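Local structure of trehalose synthase regulatory protein (Candida albicans, 5HUS) at residues A[292-296]-A[297-301]. The protein probably serves as a regulatory subunit of the trehalose-synthesising complex, its C-terminal domain belonging to the trehalose-phosphatase family of the HAD clan. Residues are numbered along the deposited sequence; the frame is centred on the assembly and turned at random.
Sequences YGVRG and INELL
Leu300 N reaches back to Gly296 O at 3.1 Å, the first turn of helix 297-304 closing on the residue at its N-cap. The donor nitrogen lies 24° out of the plane of the Gly296 carbonyl, and the CB atoms of Glu299 and Leu300 pack beside the same oxygen. One residue before Leu300, Glu299 reaches back over the strand-to-helix loop. Its CG stands anti to its own backbone N (chi1 -174°) and the chain stays extended beyond it, which carries OE1 to Arg295 N. The Arg295 N to Glu299 OE1 bond is weak, at 3.4 Å. A water accepts from Arg295 N at 3.0 Å, but its link to Glu299 OE1 is doubtful because the two atoms lie too close. Val294 spreads its two methyls: Val294 CG1 lies 4.1 Å from Glu299 OE1, while Val294 CG2 meets Leu300 CD1 at 4.0 Å, those two side chains crossing at about a right angle. Strand 292-294 is held between strands 4-5 and 272-278 of the parallel part of the main sheet, and Val294 also touches Val276 and Phe6. The guanidinium of Arg295 leads away from the helix to a salt bridge with Glu284. This short strand-to-helix connection thus joins the last strand to the C-terminal helix of the HAD-type domain through one backbone bond and a methyl contact, with the exposed Glu299 carboxylate adding only a weak polar link.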
loop_
_atom_site.group_PDB
_atom_site.type_symbol
_atom_site.label_atom_id
_atom_site.label_comp_id
_atom_site.label_asym_id
_atom_site.label_seq_id
_atom_site.Cartn_x
_atom_site.Cartn_y
_atom_site.Cartn_z
ATOM N N TYR A 292 -15.814 -7.363 0.412
ATOM C CA TYR A 292 -16.616 -6.765 -0.654
ATOM C C TYR A 292 -15.840 -6.609 -1.955
ATOM O O TYR A 292 -14.609 -6.581 -1.953
ATOM C CB TYR A 292 -17.132 -5.393 -0.218
ATOM C CG TYR A 292 -18.085 -5.411 0.951
ATOM C CD1 TYR A 292 -19.459 -5.464 0.751
ATOM C CD2 TYR A 292 -17.614 -5.350 2.257
ATOM C CE1 TYR A 292 -20.338 -5.472 1.822
ATOM C CE2 TYR A 292 -18.482 -5.358 3.332
ATOM C CZ TYR A 292 -19.844 -5.417 3.109
ATOM O OH TYR A 292 -20.713 -5.421 4.182
ATOM N N GLY A 293 -16.563 -6.488 -3.065
ATOM C CA GLY A 293 -15.938 -6.206 -4.350
ATOM C C GLY A 293 -16.605 -5.058 -5.099
ATOM O O GLY A 293 -17.820 -4.877 -5.006
ATOM N N VAL A 294 -15.805 -4.274 -5.821
ATOM C CA VAL A 294 -16.308 -3.247 -6.739
ATOM C C VAL A 294 -15.696 -3.444 -8.114
ATOM O O VAL A 294 -14.542 -3.848 -8.230
ATOM C CB VAL A 294 -15.984 -1.807 -6.281
ATOM C CG1 VAL A 294 -17.156 -1.188 -5.541
ATOM C CG2 VAL A 294 -14.701 -1.766 -5.466
ATOM N N ARG A 295 -16.446 -3.128 -9.164
ATOM C CA ARG A 295 -15.974 -3.425 -10.512
ATOM C C ARG A 295 -15.240 -2.268 -11.183
ATOM O O ARG A 295 -14.670 -2.439 -12.259
ATOM C CB ARG A 295 -17.148 -3.883 -11.380
ATOM C CG ARG A 295 -17.771 -5.156 -10.851
ATOM C CD ARG A 295 -18.547 -5.925 -11.899
ATOM N NE ARG A 295 -18.716 -7.314 -11.483
ATOM C CZ ARG A 295 -18.011 -8.332 -11.970
ATOM N NH1 ARG A 295 -17.100 -8.122 -12.912
ATOM N NH2 ARG A 295 -18.224 -9.563 -11.524
ATOM N N GLY A 296 -15.232 -1.102 -10.545
ATOM C CA GLY A 296 -14.512 0.039 -11.086
ATOM C C GLY A 296 -14.115 1.059 -10.038
ATOM O O GLY A 296 -14.702 1.114 -8.958
ATOM N N ILE A 297 -13.124 1.884 -10.357
ATOM C CA ILE A 297 -12.648 2.884 -9.409
ATOM C C ILE A 297 -13.657 4.023 -9.226
ATOM O O ILE A 297 -13.809 4.551 -8.125
ATOM C CB ILE A 297 -11.276 3.455 -9.842
ATOM C CG1 ILE A 297 -10.770 4.476 -8.821
ATOM C CG2 ILE A 297 -11.346 4.063 -11.237
ATOM C CD1 ILE A 297 -9.264 4.577 -8.764
ATOM N N ASN A 298 -14.356 4.403 -10.292
ATOM C CA ASN A 298 -15.355 5.453 -10.162
ATOM C C ASN A 298 -16.485 5.013 -9.239
ATOM O O ASN A 298 -16.991 5.803 -8.444
ATOM C CB ASN A 298 -15.907 5.859 -11.534
ATOM C CG ASN A 298 -14.889 6.619 -12.364
ATOM O OD1 ASN A 298 -13.695 6.318 -12.329
ATOM N ND2 ASN A 298 -15.354 7.615 -13.110
ATOM N N GLU A 299 -16.860 3.742 -9.332
ATOM C CA GLU A 299 -17.913 3.207 -8.488
ATOM C C GLU A 299 -17.469 3.194 -7.029
ATOM O O GLU A 299 -18.240 3.545 -6.131
ATOM C CB GLU A 299 -18.307 1.799 -8.930
ATOM C CG GLU A 299 -19.508 1.257 -8.164
ATOM C CD GLU A 299 -19.851 -0.164 -8.542
ATOM O OE1 GLU A 299 -19.005 -0.834 -9.175
ATOM O OE2 GLU A 299 -20.969 -0.611 -8.205
ATOM N N LEU A 300 -16.221 2.794 -6.806
ATOM C CA LEU A 300 -15.649 2.786 -5.467
ATOM C C LEU A 300 -15.688 4.180 -4.850
ATOM O O LEU A 300 -16.169 4.356 -3.736
ATOM C CB LEU A 300 -14.209 2.272 -5.503
ATOM C CG LEU A 300 -13.417 2.364 -4.198
ATOM C CD1 LEU A 300 -13.992 1.424 -3.158
ATOM C CD2 LEU A 300 -11.942 2.060 -4.445
ATOM N N LEU A 301 -15.181 5.167 -5.584
ATOM C CA LEU A 301 -15.069 6.521 -5.049
ATOM C C LEU A 301 -16.444 7.169 -4.857
ATOM O O LEU A 301 -16.652 7.936 -3.918
ATOM C CB LEU A 301 -14.183 7.384 -5.955
ATOM C CG LEU A 301 -12.738 6.895 -6.102
ATOM C CD1 LEU A 301 -11.903 7.841 -6.957
ATOM C CD2 LEU A 301 -12.098 6.698 -4.736
HETATM O O HOH W 1 -19.404 -3.158 -8.603
#